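BIFUNCTIONAL PROTEIN Proline utilization A (PutA) (Corynebacterium freiburgense, PDB 5UX5) catalyses the two-step oxidation of proline to glutamate, uniting an FAD-dependent proline dehydrogenase and an NAD-dependent aldehyde dehydrogenase in one polypeptide. Local coordinates at residues D746-L751 with P803-N808; T779-E782 with S786-V789; K991-R996 with L1053-E1058. All blocks are in the same frame, centred on the assembly; numbering follows the deposited sequence.

Interaction 1: D746-L751 with P803-N808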
loop_
_atom_site.group_PDB
_atom_site.type_symbol
_atom_site.label_atom_id
_atom_site.label_comp_id
_atom_site.label_asym_id
_atom_site.label_seq_id
_atom_site.Cartn_x
_atom_site.Cartn_y
_atom_site.Cartn_z
ATOM N N ASP A 746 15.002 -3.751 14.600
ATOM C CA ASP A 746 15.717 -4.471 13.548
ATOM C C ASP A 746 15.326 -3.957 12.164
ATOM O O ASP A 746 16.180 -3.718 11.300
ATOM C CB ASP A 746 15.451 -5.969 13.687
ATOM C CG ASP A 746 16.339 -6.815 12.773
ATOM O OD1 ASP A 746 17.368 -6.294 12.294
ATOM O OD2 ASP A 746 16.028 -8.011 12.552
ATOM N N ALA A 747 14.031 -3.776 11.934
ATOM C CA ALA A 747 13.577 -3.290 10.634
ATOM C C ALA A 747 14.084 -1.875 10.346
ATOM O O ALA A 747 14.388 -1.538 9.198
ATOM C CB ALA A 747 12.055 -3.352 10.577
ATOM N N THR A 748 14.137 -1.015 11.364
ATOM C CA THR A 748 14.550 0.367 11.132
ATOM C C THR A 748 16.044 0.465 10.824
ATOM O O THR A 748 16.457 1.173 9.896
ATOM C CB THR A 748 14.172 1.217 12.342
ATOM O OG1 THR A 748 12.767 1.114 12.533
ATOM C CG2 THR A 748 14.503 2.670 12.108
ATOM N N ARG A 749 16.877 -0.236 11.597
ATOM C CA ARG A 749 18.301 -0.271 11.284
ATOM C C ARG A 749 18.565 -0.834 9.883
ATOM O O ARG A 749 19.635 -0.584 9.323
ATOM C CB ARG A 749 19.054 -1.075 12.340
ATOM C CG ARG A 749 18.936 -0.534 13.760
ATOM C CD ARG A 749 20.094 -1.054 14.661
ATOM N NE ARG A 749 20.083 -0.530 16.037
ATOM C CZ ARG A 749 20.422 0.718 16.400
ATOM N NH1 ARG A 749 20.798 1.636 15.503
ATOM N NH2 ARG A 749 20.380 1.063 17.684
ATOM N N THR A 750 17.624 -1.597 9.300
ATOM C CA THR A 750 17.841 -2.215 7.992
ATOM C C THR A 750 17.517 -1.300 6.796
ATOM O O THR A 750 17.998 -1.563 5.691
ATOM C CB THR A 750 17.043 -3.531 7.907
ATOM O OG1 THR A 750 17.505 -4.424 8.924
ATOM C CG2 THR A 750 17.221 -4.237 6.580
ATOM N N LEU A 751 16.754 -0.228 6.969
ATOM C CA LEU A 751 16.478 0.666 5.847
ATOM C C LEU A 751 17.756 1.206 5.211
ATOM O O LEU A 751 18.663 1.672 5.906
ATOM C CB LEU A 751 15.611 1.831 6.308
ATOM C CG LEU A 751 14.172 1.490 6.631
ATOM C CD1 LEU A 751 13.578 2.620 7.438
ATOM C CD2 LEU A 751 13.405 1.266 5.328
ATOM N N PRO A 803 17.303 7.002 9.989
ATOM C CA PRO A 803 16.100 7.162 10.820
ATOM C C PRO A 803 16.424 7.008 12.290
ATOM O O PRO A 803 17.406 6.365 12.663
ATOM C CB PRO A 803 15.192 6.022 10.359
ATOM C CG PRO A 803 16.160 4.961 9.833
ATOM C CD PRO A 803 17.345 5.697 9.286
ATOM N N GLY A 804 15.539 7.552 13.135
ATOM C CA GLY A 804 15.679 7.415 14.568
ATOM C C GLY A 804 14.368 7.034 15.232
ATOM O O GLY A 804 13.306 7.190 14.662
ATOM N N ILE A 805 14.461 6.520 16.453
ATOM C CA ILE A 805 13.285 6.135 17.236
ATOM C C ILE A 805 13.489 6.600 18.686
ATOM O O ILE A 805 14.414 6.134 19.366
ATOM C CB ILE A 805 13.028 4.620 17.178
ATOM C CG1 ILE A 805 12.793 4.169 15.743
ATOM C CG2 ILE A 805 11.897 4.200 18.104
ATOM C CD1 ILE A 805 12.708 2.700 15.616
ATOM N N ARG A 806 12.648 7.544 19.141
ATOM C CA ARG A 806 12.551 7.930 20.551
ATOM C C ARG A 806 11.628 7.003 21.322
ATOM O O ARG A 806 10.540 6.651 20.846
ATOM C CB ARG A 806 11.959 9.317 20.704
ATOM C CG ARG A 806 12.634 10.350 19.977
ATOM C CD ARG A 806 11.868 11.616 20.156
ATOM N NE ARG A 806 12.601 12.634 19.439
ATOM C CZ ARG A 806 13.041 13.749 19.980
ATOM N NH1 ARG A 806 12.783 14.008 21.259
ATOM N NH2 ARG A 806 13.725 14.601 19.226
ATOM N N ASP A 807 12.024 6.693 22.550
ATOM C CA ASP A 807 11.242 5.903 23.490
ATOM C C ASP A 807 10.781 6.780 24.661
ATOM O O ASP A 807 11.452 7.749 25.047
ATOM C CB ASP A 807 12.097 4.709 23.960
ATOM C CG ASP A 807 11.291 3.566 24.534
ATOM O OD1 ASP A 807 10.047 3.571 24.436
ATOM O OD2 ASP A 807 11.935 2.614 25.034
ATOM N N ASN A 808 9.628 6.422 25.237
ATOM C CA ASN A 808 9.075 7.090 26.421
ATOM C C ASN A 808 8.661 8.539 26.128
ATOM O O ASN A 808 8.813 9.430 26.968
ATOM C CB ASN A 808 10.067 7.015 27.584
ATOM C CG ASN A 808 10.306 5.590 28.041
ATOM O OD1 ASN A 808 9.367 4.808 28.201
ATOM N ND2 ASN A 808 11.570 5.224 28.189
#
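Thr748, near the C-terminal end of helix 740-750, and Pro803, just ahead of strand 804-807, make the closest backbone approach of these segments, with CA atoms 7.0 Å apart, and no hydrogen bond crosses between them. The contact is made mainly by side chains, and the two branches of Thr748 divide the work. Its methyl lies anti to the backbone N and passes alongside the proline ring, the two side chains pointing in opposite directions, with Thr748 CG2 3.6 Å from Pro803 CG. The hydroxyl branch instead meets Ile805 tip to tip, Thr748 OG1 standing 3.5 Å from Ile805 CD1. The isoleucine delivers that methyl through an extended outer arm (chi2 173°), which carries CD1 out toward the helix. Leu751, where the helix gives way to loop, adds a looser apolar touch from CD1 to Pro803 CG at 4.2 Å. Phe718 of helix 706-718 packs against Thr748, Leu751 and Pro803 alike, and Met763 touches the last two.

The helix also has a polar flank, where Thr750 OG1 donates to Asp746 O one turn back (2.8 Å), tilted 29° from the carbonyl plane. The same hydroxyl is hydrogen-bonded to the backbone N of Asp164, and the Asp746 carboxylate to those of Gly165 and Glu166, all in the proline dehydrogenase part, which is consistent with a place at the junction of the two catalytic parts.

The Thr748 hydroxyl is buried beside a hydrocarbon, yet it is bonded to Leu744 O within its own helix. With its polar need met there, Thr748 can behave toward strand 804-807 as an essentially apolar residue, and this face of the helix meets segment 803-808 by shape and burial, with no hydrogen bond between them.

Interaction 2: T779-E782 with S786-V789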
loop_
_atom_site.group_PDB
_atom_site.type_symbol
_atom_site.label_atom_id
_atom_site.label_comp_id
_atom_site.label_asym_id
_atom_site.label_seq_id
_atom_site.Cartn_x
_atom_site.Cartn_y
_atom_site.Cartn_z
ATOM N N THR A 779 18.124 15.444 16.624
ATOM C CA THR A 779 19.364 15.496 17.408
ATOM C C THR A 779 19.171 15.533 18.920
ATOM O O THR A 779 20.014 15.005 19.653
ATOM C CB THR A 779 20.201 16.725 17.020
ATOM O OG1 THR A 779 19.451 17.912 17.291
ATOM C CG2 THR A 779 20.565 16.704 15.564
ATOM N N THR A 780 18.065 16.080 19.400
ATOM C CA THR A 780 17.867 16.378 20.811
ATOM C C THR A 780 16.690 15.582 21.355
ATOM O O THR A 780 15.709 15.367 20.646
ATOM C CB THR A 780 17.612 17.884 21.030
ATOM O OG1 THR A 780 16.414 18.242 20.349
ATOM C CG2 THR A 780 18.750 18.768 20.507
ATOM N N LEU A 781 16.817 15.110 22.595
ATOM C CA LEU A 781 15.777 14.397 23.324
ATOM C C LEU A 781 15.085 15.303 24.342
ATOM O O LEU A 781 15.589 16.368 24.698
ATOM C CB LEU A 781 16.367 13.191 24.040
ATOM C CG LEU A 781 17.074 12.189 23.128
ATOM C CD1 LEU A 781 18.583 12.433 23.021
ATOM C CD2 LEU A 781 16.847 10.831 23.691
ATOM N N GLU A 782 13.892 14.896 24.775
ATOM C CA GLU A 782 13.275 15.517 25.938
ATOM C C GLU A 782 13.458 14.603 27.145
ATOM O O GLU A 782 13.839 13.441 27.022
ATOM C CB GLU A 782 11.789 15.824 25.711
ATOM C CG GLU A 782 11.514 16.515 24.395
ATOM C CD GLU A 782 11.649 18.014 24.478
ATOM O OE1 GLU A 782 11.057 18.614 25.395
ATOM O OE2 GLU A 782 12.339 18.591 23.607
ATOM N N SER A 786 14.845 8.348 25.488
ATOM C CA SER A 786 16.112 7.788 25.035
ATOM C C SER A 786 15.979 7.442 23.556
ATOM O O SER A 786 14.875 7.239 23.052
ATOM C CB SER A 786 16.515 6.566 25.870
ATOM O OG SER A 786 15.380 5.751 26.101
ATOM N N TRP A 787 17.117 7.410 22.854
ATOM C CA TRP A 787 17.149 6.934 21.474
ATOM C C TRP A 787 17.280 5.416 21.477
ATOM O O TRP A 787 18.294 4.887 21.938
ATOM C CB TRP A 787 18.315 7.530 20.684
ATOM C CG TRP A 787 18.189 8.954 20.253
ATOM C CD1 TRP A 787 19.018 9.979 20.584
ATOM C CD2 TRP A 787 17.192 9.516 19.382
ATOM N NE1 TRP A 787 18.596 11.153 19.992
ATOM C CE2 TRP A 787 17.479 10.896 19.250
ATOM C CE3 TRP A 787 16.078 8.992 18.713
ATOM C CZ2 TRP A 787 16.703 11.752 18.478
ATOM C CZ3 TRP A 787 15.297 9.849 17.942
ATOM C CH2 TRP A 787 15.610 11.213 17.835
ATOM N N LEU A 788 16.258 4.720 20.961
ATOM C CA LEU A 788 16.413 3.304 20.626
ATOM C C LEU A 788 17.229 3.144 19.354
ATOM O O LEU A 788 17.978 2.172 19.199
ATOM C CB LEU A 788 15.052 2.630 20.444
ATOM C CG LEU A 788 14.170 2.502 21.675
ATOM C CD1 LEU A 788 12.897 1.777 21.296
ATOM C CD2 LEU A 788 14.931 1.791 22.776
ATOM N N VAL A 789 17.046 4.059 18.409
ATOM C CA VAL A 789 17.891 4.193 17.233
ATOM C C VAL A 789 18.083 5.694 17.058
ATOM O O VAL A 789 17.092 6.429 16.996
ATOM C CB VAL A 789 17.252 3.568 15.973
ATOM C CG1 VAL A 789 18.107 3.817 14.750
ATOM C CG2 VAL A 789 16.978 2.073 16.159
#
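Leu781 lies across the indole of Trp787, and this CH-pi contact dominates the meeting of loop 779-782 with segment 786-789. Leu781 CG sits 4.0 Å from the centroid of the Trp787 five-membered ring, 26° off the ring normal, so it is over the face but displaced toward the rim. The leucine's two methyls diverge from there. Leu781 CD1 reaches out past the CD1-NE1 side of the ring, 3.5 Å from Trp787 CD1, whereas Leu781 CD2 turns down to the strand backbone and rests 3.4 Å from Ser786 CA. A first torsion of -75° in Trp787 places CG beside the backbone N and brings the indole toward segment 779-782.

The setting is a helix-loop-strand connection of the aldehyde dehydrogenase part: helix 772-779 ends, Thr780 is the first residue to leave helical geometry, and strand 786-787 then runs antiparallel to strand 804-807. Leu788 and Val789 both face Ile805 in a classic beta bulge, and the chain turns a corner at Leu788.

Among the polar atoms, Thr779 O is at the indole edge, near its plane, 4.1 Å from Trp787 NE1 and too far for a hydrogen bond. Thr780 O receives a weak hydrogen bond from Arg806 NH2. The loop is tied back to its helix by the hydroxyls, OG1 of Thr779 to His775 O and OG1 of Thr780 to Arg776 O, and by the salt bridge of Glu782 with Arg776. Glu785 links the loop to strand 804-807 by bonding both Glu782 N and the guanidinium of Arg806.

Interaction 3: K991-R996 with L1053-E1058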
loop_
_atom_site.group_PDB
_atom_site.type_symbol
_atom_site.label_atom_id
_atom_site.label_comp_id
_atom_site.label_asym_id
_atom_site.label_seq_id
_atom_site.Cartn_x
_atom_site.Cartn_y
_atom_site.Cartn_z
ATOM N N LYS A 991 -31.655 24.758 13.404
ATOM C CA LYS A 991 -32.045 23.875 14.506
ATOM C C LYS A 991 -32.533 22.527 13.967
ATOM O O LYS A 991 -32.255 21.479 14.559
ATOM C CB LYS A 991 -33.097 24.565 15.393
ATOM N N LEU A 992 -33.258 22.549 12.841
ATOM C CA LEU A 992 -33.630 21.333 12.119
ATOM C C LEU A 992 -32.418 20.472 11.794
ATOM O O LEU A 992 -32.441 19.253 11.982
ATOM C CB LEU A 992 -34.369 21.685 10.826
ATOM C CG LEU A 992 -35.883 21.866 10.835
ATOM C CD1 LEU A 992 -36.340 22.367 9.466
ATOM C CD2 LEU A 992 -36.502 20.524 11.153
ATOM N N ALA A 993 -31.397 21.074 11.186
ATOM C CA ALA A 993 -30.156 20.357 10.893
ATOM C C ALA A 993 -29.500 19.839 12.166
ATOM O O ALA A 993 -29.014 18.704 12.201
ATOM C CB ALA A 993 -29.189 21.259 10.141
ATOM N N ALA A 994 -29.458 20.657 13.219
ATOM C CA ALA A 994 -28.746 20.249 14.427
ATOM C C ALA A 994 -29.478 19.149 15.173
ATOM O O ALA A 994 -28.842 18.339 15.862
ATOM C CB ALA A 994 -28.509 21.445 15.346
ATOM N N LEU A 995 -30.811 19.144 15.100
ATOM C CA LEU A 995 -31.581 18.086 15.745
ATOM C C LEU A 995 -31.262 16.733 15.137
ATOM O O LEU A 995 -31.323 15.714 15.828
ATOM C CB LEU A 995 -33.072 18.396 15.631
ATOM C CG LEU A 995 -34.091 17.454 16.265
ATOM C CD1 LEU A 995 -33.831 17.313 17.726
ATOM C CD2 LEU A 995 -35.507 18.017 16.050
ATOM N N ARG A 996 -30.883 16.713 13.860
ATOM C CA ARG A 996 -30.648 15.484 13.124
ATOM C C ARG A 996 -29.216 14.988 13.264
ATOM O O ARG A 996 -28.986 13.770 13.251
ATOM C CB ARG A 996 -30.999 15.703 11.644
ATOM C CG ARG A 996 -30.670 14.550 10.719
ATOM C CD ARG A 996 -31.115 14.789 9.293
ATOM N NE ARG A 996 -32.541 15.087 9.169
ATOM C CZ ARG A 996 -33.493 14.164 9.006
ATOM N NH1 ARG A 996 -33.168 12.882 8.963
ATOM N NH2 ARG A 996 -34.771 14.517 8.896
ATOM N N LEU A 1053 -23.810 19.594 4.917
ATOM C CA LEU A 1053 -22.362 19.380 4.945
ATOM C C LEU A 1053 -21.724 20.233 6.035
ATOM O O LEU A 1053 -20.731 19.830 6.646
ATOM C CB LEU A 1053 -21.731 19.650 3.568
ATOM C CG LEU A 1053 -22.067 18.647 2.441
ATOM C CD1 LEU A 1053 -21.573 19.054 1.074
ATOM C CD2 LEU A 1053 -21.578 17.270 2.718
ATOM N N HIS A 1054 -22.324 21.387 6.331
ATOM C CA HIS A 1054 -21.844 22.265 7.387
ATOM C C HIS A 1054 -21.978 21.645 8.768
ATOM O O HIS A 1054 -21.349 22.136 9.717
ATOM C CB HIS A 1054 -22.604 23.591 7.340
ATOM C CG HIS A 1054 -22.505 24.287 6.025
ATOM N ND1 HIS A 1054 -23.588 24.866 5.401
ATOM C CD2 HIS A 1054 -21.442 24.512 5.216
ATOM C CE1 HIS A 1054 -23.204 25.403 4.258
ATOM N NE2 HIS A 1054 -21.903 25.205 4.122
ATOM N N PHE A 1055 -22.745 20.560 8.895
ATOM C CA PHE A 1055 -22.970 19.924 10.184
ATOM C C PHE A 1055 -22.249 18.596 10.332
ATOM O O PHE A 1055 -22.461 17.899 11.332
ATOM C CB PHE A 1055 -24.473 19.750 10.401
ATOM C CG PHE A 1055 -25.203 21.053 10.544
ATOM C CD1 PHE A 1055 -25.467 21.842 9.430
ATOM C CD2 PHE A 1055 -25.615 21.499 11.784
ATOM C CE1 PHE A 1055 -26.125 23.057 9.558
ATOM C CE2 PHE A 1055 -26.293 22.708 11.910
ATOM C CZ PHE A 1055 -26.542 23.485 10.799
ATOM N N LEU A 1056 -21.387 18.237 9.371
ATOM C CA LEU A 1056 -20.793 16.903 9.271
ATOM C C LEU A 1056 -19.303 16.971 8.933
ATOM O O LEU A 1056 -18.831 17.838 8.189
ATOM C CB LEU A 1056 -21.511 16.058 8.205
ATOM C CG LEU A 1056 -23.007 15.808 8.426
ATOM C CD1 LEU A 1056 -23.630 15.331 7.136
ATOM C CD2 LEU A 1056 -23.248 14.806 9.543
ATOM N N LYS A 1057 -18.573 16.010 9.457
ATOM C CA LYS A 1057 -17.163 15.834 9.146
ATOM C C LYS A 1057 -17.000 14.543 8.349
ATOM O O LYS A 1057 -17.336 13.457 8.838
ATOM C CB LYS A 1057 -16.344 15.771 10.438
ATOM C CG LYS A 1057 -16.363 17.003 11.317
ATOM C CD LYS A 1057 -15.497 16.752 12.546
ATOM C CE LYS A 1057 -16.048 15.572 13.322
ATOM N NZ LYS A 1057 -15.588 15.475 14.740
ATOM N N GLU A 1058 -16.453 14.648 7.147
ATOM C CA GLU A 1058 -16.264 13.455 6.335
ATOM C C GLU A 1058 -15.170 12.586 6.947
ATOM O O GLU A 1058 -14.238 13.097 7.586
ATOM C CB GLU A 1058 -15.890 13.849 4.904
ATOM C CG GLU A 1058 -16.938 14.706 4.223
ATOM C CD GLU A 1058 -16.545 15.159 2.828
ATOM O OE1 GLU A 1058 -17.341 15.914 2.201
ATOM O OE2 GLU A 1058 -15.440 14.791 2.373
#
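Helix 984-997 packs here on the junction where a short 3-10 segment runs into strand 1056-1064, in the C-terminal part of the chain, and the joint is built on Ala993 and the ring of Phe1055. Ala993 CB stands almost exactly above the ring centre, 3.5 Å from the Phe1055 centroid and 11° off its normal. Such centring puts Ala993 CB at similar distances from all six ring carbons, 3.5 Å from Phe1055 CZ and, at the far end, 4.0 Å from Phe1055 CG, a well-formed CH-pi contact. Ala994, the next residue on the helix, meets the ring at one corner: its CB lies 4.3 Å from Phe1055 CE2, and its backbone N approaches the same carbon obliquely.

The small alanine side chains let the flat ring come close to the helix surface. Phe1055 reaches it with chi1 at -66°, its CG beside the backbone N, and its side chain also touches Leu977 of strand 965-980. Leu1052 adds a further apolar neighbour to Ala993. At the junction itself Leu1056 N bonds to Leu1053 O (3.2 Å), while Arg1015 NH1 donates to Leu1056 O and, weakly, to His1054 O.

Parallel pairing among strands 965-980, 1000-1003, 1015-1018 and 1038-1040, with helix 984-997 joining the first two along the chain, is consistent with the Rossmann-like C-terminal domain of long PutA proteins.

How the interactions relate
Interactions 1 and 2 form one neighbourhood of the aldehyde dehydrogenase part, their centres 11 Å apart. Segments 779-782 and 786-789 come between the two halves of interaction 1 in the sequence, and strands 786-787 and 804-807 pair side by side, with Ile805 N 2.7 Å from Val789 O. Ile805 thus serves both sites, facing helix 740-750 with its side chain and the bulged strand with its backbone. Interaction 3 follows later in the chain and lies apart, its centre 44 Å from that of interaction 1 and 45 Å from that of interaction 2. Strand 1056-1064 nevertheless pairs with strand 870-873, tying the C-terminal part to the aldehyde dehydrogenase region.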